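Local structure of tyrosinase (Aspergillus oryzae, 3W6Q) at residues Asn491-Asp496 with Arg564-Asn569; Lys586-Phe591 with Asp602-Ala607; Val560-Tyr565 with Asp608-Glu613. The protein probably oxidises phenols and diphenols to quinones at a pair of copper ions. All blocks are in the same frame, centred on the assembly; numbering follows the deposited sequence.

Contact 1: Asn491-Asp496 with Arg564-Asn569; sequences NIFFGD and RYVVVN
Phe493 and Arg564 face each other as an antiparallel hydrogen-bonded pair, and the carbonyl of Arg564 does double duty there. Its O accepts the amide of Phe493, N to O 2.7 Å, and also lies in the plane of the Phe493 ring, 3.6 Å from edge atom CD1. Phe493 CG lies opposite its carbonyl carbon (chi1 -55°), bringing the ring there, and CE1 reaches on to Val566 CG2, 4.2 Å away, on the same face of the sheet. Asn491 pairs with Val566 in the same manner, its N bonding almost straight to Val566 O at 2.9 Å. Strands 488-494 and 563-568 are thus neighbours in the mixed sheet that carries both, their short segments running 153° apart. Between the two hydrogen-bonded pairs sits Ile492 opposite Tyr565, and on that face Ile492 CD1 rests 3.7 Å from Tyr565 CB, with Val582 of strand 580-588 against both residues. Asn491 ND2 meets Val568 CG2, although its amide is held by Gln489 and Phe502. Packing slackens beyond Phe493, where the chain turns at Gly495. There the extended side chain of Arg564 lays CD 3.4 Å from Gly495 O, and a water accepts from Gly495 N at 2.8 Å and, weakly, from Arg564 NE.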
loop_
_atom_site.group_PDB
_atom_site.type_symbol
_atom_site.label_atom_id
_atom_site.label_comp_id
_atom_site.label_asym_id
_atom_site.label_seq_id
_atom_site.Cartn_x
_atom_site.Cartn_y
_atom_site.Cartn_z
ATOM N N ASN A 491 -8.341 -23.790 0.860
ATOM C CA ASN A 491 -9.234 -23.130 -0.093
ATOM C C ASN A 491 -10.156 -24.140 -0.747
ATOM O O ASN A 491 -9.704 -25.207 -1.156
ATOM C CB ASN A 491 -8.430 -22.389 -1.160
ATOM C CG ASN A 491 -7.701 -21.195 -0.596
ATOM O OD1 ASN A 491 -8.143 -20.615 0.399
ATOM N ND2 ASN A 491 -6.573 -20.829 -1.206
ATOM N N ILE A 492 -11.443 -23.808 -0.826
ATOM C CA ILE A 492 -12.444 -24.710 -1.391
ATOM C C ILE A 492 -12.960 -24.173 -2.722
ATOM O O ILE A 492 -13.202 -22.972 -2.860
ATOM C CB ILE A 492 -13.660 -24.878 -0.458
ATOM C CG1 ILE A 492 -13.224 -25.143 0.980
ATOM C CG2 ILE A 492 -14.579 -26.006 -0.974
ATOM C CD1 ILE A 492 -12.569 -26.460 1.167
ATOM N N PHE A 493 -13.145 -25.078 -3.684
ATOM C CA PHE A 493 -13.582 -24.746 -5.037
ATOM C C PHE A 493 -14.737 -25.662 -5.461
ATOM O O PHE A 493 -14.821 -26.800 -4.995
ATOM C CB PHE A 493 -12.411 -24.915 -6.023
ATOM C CG PHE A 493 -11.178 -24.124 -5.647
ATOM C CD1 PHE A 493 -10.281 -24.606 -4.700
ATOM C CD2 PHE A 493 -10.915 -22.904 -6.247
ATOM C CE1 PHE A 493 -9.150 -23.863 -4.349
ATOM C CE2 PHE A 493 -9.790 -22.162 -5.903
ATOM C CZ PHE A 493 -8.912 -22.644 -4.954
ATOM N N PHE A 494 -15.616 -25.159 -6.333
ATOM C CA PHE A 494 -16.634 -25.986 -7.002
ATOM C C PHE A 494 -16.341 -25.938 -8.502
ATOM O O PHE A 494 -16.527 -24.897 -9.134
ATOM C CB PHE A 494 -18.054 -25.444 -6.771
ATOM C CG PHE A 494 -18.540 -25.542 -5.347
ATOM C CD1 PHE A 494 -17.950 -26.415 -4.444
ATOM C CD2 PHE A 494 -19.606 -24.760 -4.918
ATOM C CE1 PHE A 494 -18.412 -26.500 -3.137
ATOM C CE2 PHE A 494 -20.076 -24.845 -3.618
ATOM C CZ PHE A 494 -19.476 -25.717 -2.724
ATOM N N GLY A 495 -15.869 -27.044 -9.067
ATOM C CA GLY A 495 -15.490 -27.066 -10.473
ATOM C C GLY A 495 -13.985 -27.185 -10.615
ATOM O O GLY A 495 -13.282 -27.355 -9.614
ATOM N N ASP A 496 -13.481 -27.087 -11.844
ATOM C CA ASP A 496 -12.051 -27.264 -12.088
ATOM C C ASP A 496 -11.232 -26.197 -11.377
ATOM O O ASP A 496 -11.596 -25.026 -11.372
ATOM C CB ASP A 496 -11.728 -27.218 -13.581
ATOM C CG ASP A 496 -12.446 -28.287 -14.365
ATOM O OD1 ASP A 496 -12.878 -29.288 -13.754
ATOM O OD2 ASP A 496 -12.568 -28.120 -15.596
ATOM N N ARG A 564 -13.799 -29.227 -3.987
ATOM C CA ARG A 564 -12.392 -29.525 -4.188
ATOM C C ARG A 564 -11.586 -28.589 -3.303
ATOM O O ARG A 564 -11.929 -27.419 -3.154
ATOM C CB ARG A 564 -12.021 -29.383 -5.665
ATOM C CG ARG A 564 -12.905 -30.240 -6.567
ATOM C CD ARG A 564 -12.480 -30.218 -8.022
ATOM N NE ARG A 564 -13.446 -30.956 -8.834
ATOM C CZ ARG A 564 -13.423 -32.274 -9.018
ATOM N NH1 ARG A 564 -12.465 -33.008 -8.464
ATOM N NH2 ARG A 564 -14.355 -32.856 -9.762
ATOM N N TYR A 565 -10.538 -29.121 -2.679
ATOM C CA TYR A 565 -9.726 -28.304 -1.779
ATOM C C TYR A 565 -8.244 -28.334 -2.108
ATOM O O TYR A 565 -7.731 -29.305 -2.669
ATOM C CB TYR A 565 -9.953 -28.679 -0.307
ATOM C CG TYR A 565 -9.558 -30.090 0.051
ATOM C CD1 TYR A 565 -8.249 -30.395 0.412
ATOM C CD2 TYR A 565 -10.493 -31.118 0.046
ATOM C CE1 TYR A 565 -7.879 -31.694 0.740
ATOM C CE2 TYR A 565 -10.133 -32.414 0.373
ATOM C CZ TYR A 565 -8.819 -32.694 0.721
ATOM O OH TYR A 565 -8.446 -33.986 1.053
ATOM N N VAL A 566 -7.569 -27.245 -1.767
ATOM C CA VAL A 566 -6.122 -27.165 -1.852
ATOM C C VAL A 566 -5.633 -26.584 -0.533
ATOM O O VAL A 566 -6.227 -25.644 -0.007
ATOM C CB VAL A 566 -5.659 -26.271 -3.038
ATOM C CG1 VAL A 566 -4.126 -26.163 -3.087
ATOM C CG2 VAL A 566 -6.181 -26.803 -4.355
ATOM N N VAL A 567 -4.575 -27.167 0.023
ATOM C CA VAL A 567 -3.947 -26.628 1.224
ATOM C C VAL A 567 -2.730 -25.807 0.815
ATOM O O VAL A 567 -1.780 -26.333 0.236
ATOM C CB VAL A 567 -3.503 -27.746 2.184
ATOM C CG1 VAL A 567 -2.829 -27.142 3.415
ATOM C CG2 VAL A 567 -4.707 -28.620 2.580
ATOM N N VAL A 568 -2.760 -24.517 1.114
ATOM C CA VAL A 568 -1.739 -23.603 0.607
ATOM C C VAL A 568 -0.792 -23.169 1.735
ATOM O O VAL A 568 -1.251 -22.782 2.804
ATOM C CB VAL A 568 -2.418 -22.369 -0.040
ATOM C CG1 VAL A 568 -1.393 -21.432 -0.649
ATOM C CG2 VAL A 568 -3.435 -22.819 -1.097
ATOM N N ASN A 569 0.519 -23.240 1.508
ATOM C CA ASN A 569 1.481 -22.774 2.515
ATOM C C ASN A 569 1.959 -21.326 2.302
ATOM O O ASN A 569 1.508 -20.654 1.382
ATOM C CB ASN A 569 2.672 -23.745 2.644
ATOM C CG ASN A 569 3.594 -23.729 1.436
ATOM O OD1 ASN A 569 3.628 -22.767 0.657
ATOM N ND2 ASN A 569 4.363 -24.810 1.276
HETATM O O HOH W 1 -16.133 -29.689 -8.155
#

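Contact 2: Lys586-Phe591 with Asp602-Ala607; sequences KTEGTF and DYRRVA
Both end nitrogens of Arg604 converge on a single carboxylate oxygen, Glu588 OE2, in a salt bridge whose two flat groups lie only 12° from coplanar. In this conformer of Arg604, one of two, NH1 approaches OE2 to 2.6 Å and NH2 to 2.9 Å, both on the syn side, while OE1 receives a weak bond from NH1. Glu588 starts out away from the partner segment, and a bend at chi2 (72°) swings its carboxylate back to the edge of the guanidinium. Lys586 runs beside Arg604, pointing the same way, with CE 3.6 Å from Arg604 NH2 and its CG over one guanidinium face, toward the rim. The two positive ends are therefore close, but Lys586 NZ bonds to Tyr472 OH, and Glu588 would be expected to offset the charge of Arg604.

Across the strand from this charged group, Thr587 sets its methyl over the face of Tyr603, CG2 lying 3.4 Å from CZ. The methyl takes the place between backbone N and carbonyl carbon, which turns OG1 to donate to Asp602 O at 3.0 Å from above the carbonyl plane. Tyr603 OH is bonded to Asp471 of strand 470-478. Backbone bonds from Lys586 N to Arg604 O and back make one antiparallel hydrogen-bonded pair. Just beyond it, Val606 and Ala607 both face Leu584, a classic beta bulge in the antiparallel pairing of strands 580-588 and 604-611.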
loop_
_atom_site.group_PDB
_atom_site.type_symbol
_atom_site.label_atom_id
_atom_site.label_comp_id
_atom_site.label_asym_id
_atom_site.label_seq_id
_atom_site.Cartn_x
_atom_site.Cartn_y
_atom_site.Cartn_z
ATOM N N LYS A 586 -26.783 -29.984 3.139
ATOM C CA LYS A 586 -27.951 -29.257 2.659
ATOM C C LYS A 586 -29.132 -29.387 3.624
ATOM O O LYS A 586 -29.270 -30.398 4.309
ATOM C CB LYS A 586 -28.343 -29.791 1.271
ATOM C CG LYS A 586 -29.678 -29.292 0.751
ATOM C CD LYS A 586 -30.042 -29.890 -0.604
ATOM C CE LYS A 586 -31.342 -29.288 -1.112
ATOM N NZ LYS A 586 -31.651 -29.726 -2.504
ATOM N N THR A 587 -29.968 -28.353 3.692
ATOM C CA THR A 587 -31.287 -28.491 4.302
ATOM C C THR A 587 -32.352 -27.689 3.562
ATOM O O THR A 587 -32.037 -26.814 2.760
ATOM C CB THR A 587 -31.312 -28.068 5.781
ATOM O OG1 THR A 587 -32.557 -28.485 6.361
ATOM C CG2 THR A 587 -31.185 -26.547 5.917
ATOM N N GLU A 588 -33.618 -28.004 3.839
ATOM C CA GLU A 588 -34.730 -27.213 3.336
ATOM C C GLU A 588 -34.868 -25.958 4.189
ATOM O O GLU A 588 -34.632 -25.989 5.397
ATOM C CB GLU A 588 -36.042 -28.010 3.378
ATOM C CG GLU A 588 -36.152 -29.119 2.340
ATOM C CD GLU A 588 -35.255 -30.310 2.650
ATOM O OE1 GLU A 588 -34.960 -30.547 3.845
ATOM O OE2 GLU A 588 -34.834 -31.000 1.698
ATOM N N GLY A 589 -35.262 -24.858 3.560
ATOM C CA GLY A 589 -35.465 -23.611 4.272
ATOM C C GLY A 589 -34.190 -22.793 4.326
ATOM O O GLY A 589 -33.089 -23.331 4.192
ATOM N N THR A 590 -34.344 -21.486 4.510
ATOM C CA THR A 590 -33.205 -20.588 4.651
ATOM C C THR A 590 -32.751 -20.628 6.096
ATOM O O THR A 590 -33.555 -20.884 6.992
ATOM C CB THR A 590 -33.598 -19.144 4.327
ATOM O OG1 THR A 590 -34.487 -18.660 5.345
ATOM C CG2 THR A 590 -34.291 -19.067 2.970
ATOM N N PHE A 591 -31.472 -20.355 6.338
ATOM C CA PHE A 591 -30.955 -20.445 7.698
ATOM C C PHE A 591 -31.509 -19.348 8.594
ATOM O O PHE A 591 -31.652 -19.545 9.799
ATOM C CB PHE A 591 -29.417 -20.457 7.732
ATOM C CG PHE A 591 -28.779 -19.110 7.503
ATOM C CD1 PHE A 591 -28.615 -18.205 8.557
ATOM C CD2 PHE A 591 -28.310 -18.758 6.244
ATOM C CE1 PHE A 591 -28.012 -16.958 8.352
ATOM C CE2 PHE A 591 -27.684 -17.512 6.027
ATOM C CZ PHE A 591 -27.549 -16.613 7.081
ATOM N N ASP A 602 -31.659 -29.626 10.647
ATOM C CA ASP A 602 -31.274 -30.948 10.160
ATOM C C ASP A 602 -30.649 -30.894 8.773
ATOM O O ASP A 602 -31.348 -30.822 7.758
ATOM C CB ASP A 602 -32.466 -31.902 10.151
ATOM C CG ASP A 602 -32.835 -32.385 11.538
ATOM O OD1 ASP A 602 -32.047 -32.145 12.478
ATOM O OD2 ASP A 602 -33.906 -33.014 11.682
ATOM N N TYR A 603 -29.325 -30.941 8.737
ATOM C CA TYR A 603 -28.599 -30.919 7.477
ATOM C C TYR A 603 -28.200 -32.327 7.062
ATOM O O TYR A 603 -27.835 -33.155 7.894
ATOM C CB TYR A 603 -27.366 -30.018 7.579
ATOM C CG TYR A 603 -27.679 -28.539 7.505
ATOM C CD1 TYR A 603 -28.296 -27.887 8.564
ATOM C CD2 TYR A 603 -27.352 -27.796 6.377
ATOM C CE1 TYR A 603 -28.586 -26.534 8.501
ATOM C CE2 TYR A 603 -27.634 -26.439 6.308
ATOM C CZ TYR A 603 -28.246 -25.816 7.372
ATOM O OH TYR A 603 -28.541 -24.474 7.306
ATOM N N ARG A 604 -28.285 -32.595 5.766
ATOM C CA ARG A 604 -27.868 -33.887 5.243
ATOM C C ARG A 604 -26.636 -33.731 4.362
ATOM O O ARG A 604 -26.519 -32.774 3.595
ATOM C CB ARG A 604 -29.009 -34.578 4.488
ATOM C CG ARG A 604 -29.565 -33.802 3.303
ATOM C CD ARG A 604 -30.861 -34.446 2.778
ATOM N NE ARG A 604 -31.320 -33.802 1.552
ATOM C CZ ARG A 604 -32.219 -32.825 1.512
ATOM N NH1 ARG A 604 -32.780 -32.388 2.632
ATOM N NH2 ARG A 604 -32.569 -32.293 0.350
ATOM N N ARG A 605 -25.702 -34.671 4.501
ATOM C CA ARG A 605 -24.453 -34.646 3.732
ATOM C C ARG A 605 -24.765 -34.974 2.278
ATOM O O ARG A 605 -25.361 -36.001 2.001
ATOM C CB ARG A 605 -23.455 -35.667 4.294
ATOM C CG ARG A 605 -22.063 -35.604 3.647
ATOM C CD ARG A 605 -21.171 -36.765 4.096
ATOM N NE ARG A 605 -20.767 -36.636 5.495
ATOM C CZ ARG A 605 -19.523 -36.386 5.898
ATOM N NH1 ARG A 605 -18.547 -36.256 5.007
ATOM N NH2 ARG A 605 -19.249 -36.276 7.194
ATOM N N VAL A 606 -24.392 -34.102 1.349
ATOM C CA VAL A 606 -24.735 -34.352 -0.048
ATOM C C VAL A 606 -23.525 -34.539 -0.964
ATOM O O VAL A 606 -23.675 -34.986 -2.097
ATOM C CB VAL A 606 -25.657 -33.265 -0.626
ATOM C CG1 VAL A 606 -27.065 -33.357 0.008
ATOM C CG2 VAL A 606 -25.030 -31.888 -0.454
ATOM N N ALA A 607 -22.336 -34.192 -0.479
ATOM C CA ALA A 607 -21.113 -34.448 -1.235
ATOM C C ALA A 607 -19.895 -34.455 -0.325
ATOM O O ALA A 607 -19.858 -33.752 0.689
ATOM C CB ALA A 607 -20.932 -33.422 -2.359
#

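Contact 3: Val560-Tyr565 with Asp608-Glu613; sequences VPTPRY and DGKRAE
Arg611 lies against one face of the Tyr565 ring, its CA centred 3.7 Å above the plane and its CB 3.7 Å from CE1. In the modelled conformer (one of two) the side chain bends at chi3 (-53°), so that the guanidinium stands at 73° to the ring and receives the ring's CE1 over its own face. This is a steep meeting of two flat groups rather than a parallel stack, and Arg611 NH1 is held by the carbonyl of Val578. The ring comes here because CG sits between backbone N and carbonyl carbon, chi1 63°.

On the other face of the sheet Arg564, likewise one of two conformers, and Lys610 lie side by side and point the same way, Arg564 NH1 meeting Lys610 CD at 3.6 Å. Their like charges are kept at 4.3 Å, NH1 to NZ, and a water accepts from Arg564 NH2 and, weakly, from Lys610 NZ. The Thr562 side chain passes Lys610 at a slant, CG2 to CG 3.8 Å, and Ala612 CB touches Arg564 CB.

Three backbone bonds hold this order: Lys610 N to Pro563 O, Tyr565 N to Lys610 O at 3.2 Å, and Ala612 N to Tyr565 O at 2.9 Å. Lys610 thus bonds either side of its partner Arg564, and Tyr565 either side of Arg611, the pattern of parallel pairing, here the sole parallel junction in an otherwise antiparallel sheet.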
loop_
_atom_site.group_PDB
_atom_site.type_symbol
_atom_site.label_atom_id
_atom_site.label_comp_id
_atom_site.label_asym_id
_atom_site.label_seq_id
_atom_site.Cartn_x
_atom_site.Cartn_y
_atom_site.Cartn_z
ATOM N N VAL A 560 -25.038 -31.348 -8.124
ATOM C CA VAL A 560 -24.378 -30.911 -6.899
ATOM C C VAL A 560 -22.857 -30.990 -7.057
ATOM O O VAL A 560 -22.334 -32.008 -7.498
ATOM C CB VAL A 560 -24.796 -31.812 -5.724
ATOM C CG1 VAL A 560 -24.129 -31.368 -4.437
ATOM C CG2 VAL A 560 -26.310 -31.809 -5.574
ATOM N N PRO A 561 -22.136 -29.919 -6.693
ATOM C CA PRO A 561 -20.680 -29.956 -6.902
ATOM C C PRO A 561 -19.942 -30.848 -5.902
ATOM O O PRO A 561 -20.370 -30.985 -4.756
ATOM C CB PRO A 561 -20.260 -28.494 -6.702
ATOM C CG PRO A 561 -21.306 -27.935 -5.785
ATOM C CD PRO A 561 -22.593 -28.624 -6.165
ATOM N N THR A 562 -18.850 -31.463 -6.346
ATOM C CA THR A 562 -17.895 -32.055 -5.421
ATOM C C THR A 562 -16.986 -30.932 -4.952
ATOM O O THR A 562 -16.336 -30.290 -5.775
ATOM C CB THR A 562 -16.993 -33.091 -6.106
ATOM O OG1 THR A 562 -17.783 -34.172 -6.608
ATOM C CG2 THR A 562 -15.967 -33.631 -5.114
ATOM N N PRO A 563 -16.942 -30.682 -3.634
ATOM C CA PRO A 563 -16.026 -29.655 -3.123
ATOM C C PRO A 563 -14.585 -30.087 -3.359
ATOM O O PRO A 563 -14.210 -31.203 -3.013
ATOM C CB PRO A 563 -16.319 -29.623 -1.617
ATOM C CG PRO A 563 -17.673 -30.279 -1.464
ATOM C CD PRO A 563 -17.732 -31.311 -2.561
ATOM N N ARG A 564 -13.799 -29.227 -3.987
ATOM C CA ARG A 564 -12.392 -29.525 -4.188
ATOM C C ARG A 564 -11.586 -28.589 -3.303
ATOM O O ARG A 564 -11.929 -27.419 -3.154
ATOM C CB ARG A 564 -12.021 -29.383 -5.665
ATOM C CG ARG A 564 -12.905 -30.240 -6.567
ATOM C CD ARG A 564 -12.480 -30.218 -8.022
ATOM N NE ARG A 564 -13.446 -30.956 -8.834
ATOM C CZ ARG A 564 -13.423 -32.274 -9.018
ATOM N NH1 ARG A 564 -12.465 -33.008 -8.464
ATOM N NH2 ARG A 564 -14.355 -32.856 -9.762
ATOM N N TYR A 565 -10.538 -29.121 -2.679
ATOM C CA TYR A 565 -9.726 -28.304 -1.779
ATOM C C TYR A 565 -8.244 -28.334 -2.108
ATOM O O TYR A 565 -7.731 -29.305 -2.669
ATOM C CB TYR A 565 -9.953 -28.679 -0.307
ATOM C CG TYR A 565 -9.558 -30.090 0.051
ATOM C CD1 TYR A 565 -8.249 -30.395 0.412
ATOM C CD2 TYR A 565 -10.493 -31.118 0.046
ATOM C CE1 TYR A 565 -7.879 -31.694 0.740
ATOM C CE2 TYR A 565 -10.133 -32.414 0.373
ATOM C CZ TYR A 565 -8.819 -32.694 0.721
ATOM O OH TYR A 565 -8.446 -33.986 1.053
ATOM N N ASP A 608 -18.909 -35.261 -0.703
ATOM C CA ASP A 608 -17.644 -35.348 0.011
ATOM C C ASP A 608 -16.550 -34.685 -0.812
ATOM O O ASP A 608 -16.530 -34.799 -2.037
ATOM C CB ASP A 608 -17.283 -36.809 0.280
ATOM C CG ASP A 608 -18.226 -37.465 1.266
ATOM O OD1 ASP A 608 -18.180 -37.099 2.461
ATOM O OD2 ASP A 608 -19.011 -38.338 0.845
ATOM N N GLY A 609 -15.652 -33.983 -0.132
ATOM C CA GLY A 609 -14.604 -33.241 -0.797
ATOM C C GLY A 609 -13.475 -34.135 -1.265
ATOM O O GLY A 609 -13.345 -35.266 -0.811
ATOM N N LYS A 610 -12.664 -33.626 -2.185
ATOM C CA LYS A 610 -11.456 -34.326 -2.610
ATOM C C LYS A 610 -10.401 -33.301 -2.983
ATOM O O LYS A 610 -10.720 -32.218 -3.485
ATOM C CB LYS A 610 -11.728 -35.281 -3.773
ATOM C CG LYS A 610 -12.308 -34.635 -5.016
ATOM C CD LYS A 610 -12.583 -35.684 -6.119
ATOM C CE LYS A 610 -11.298 -36.263 -6.705
ATOM N NZ LYS A 610 -11.543 -37.167 -7.880
ATOM N N ARG A 611 -9.147 -33.631 -2.702
ATOM C CA ARG A 611 -8.044 -32.716 -2.948
ATOM C C ARG A 611 -7.888 -32.463 -4.446
ATOM O O ARG A 611 -7.984 -33.386 -5.252
ATOM C CB ARG A 611 -6.753 -33.296 -2.370
ATOM C CG ARG A 611 -5.631 -32.288 -2.186
ATOM C CD ARG A 611 -4.339 -32.985 -1.785
ATOM N NE ARG A 611 -4.514 -33.856 -0.626
ATOM C CZ ARG A 611 -4.362 -33.473 0.638
ATOM N NH1 ARG A 611 -4.026 -32.219 0.930
ATOM N NH2 ARG A 611 -4.542 -34.350 1.613
ATOM N N ALA A 612 -7.658 -31.212 -4.814
ATOM C CA ALA A 612 -7.390 -30.878 -6.200
ATOM C C ALA A 612 -5.879 -30.798 -6.399
ATOM O O ALA A 612 -5.147 -30.325 -5.522
ATOM C CB ALA A 612 -8.038 -29.552 -6.569
ATOM N N GLU A 613 -5.428 -31.249 -7.561
ATOM C CA GLU A 613 -4.027 -31.175 -7.938
ATOM C C GLU A 613 -3.716 -29.818 -8.544
ATOM O O GLU A 613 -4.572 -29.193 -9.179
ATOM C CB GLU A 613 -3.702 -32.269 -8.955
ATOM C CG GLU A 613 -3.889 -33.683 -8.432
ATOM C CD GLU A 613 -2.668 -34.199 -7.686
ATOM O OE1 GLU A 613 -2.329 -35.389 -7.861
ATOM O OE2 GLU A 613 -2.047 -33.422 -6.929
HETATM O O HOH W 2 -13.963 -35.772 -9.979
HETATM O O HOH W 3 -10.341 -32.771 -7.302
#

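How the contacts relate
Followed from the N terminus, the chain first lays down strand 488-494, passes through strand 510-516, strand 538-544 and helix 546-555, and returns at 563-568, where contact 1 closes a long loop. Contact 3 begins on that same strand and closes only when the chain reaches 608-613. Nested inside its loop is contact 2, a shorter excursion between strands 580-588 and 604-611. Contacts 1 and 3 share Arg564 and Tyr565, so strand 563-568 is flanked by 488-494 and 604-611. Contacts 2 and 3 meet at Ala607 and Pro563, whereas contacts 1 and 2 do not touch. Together they join four strands adjacent in one mixed sheet.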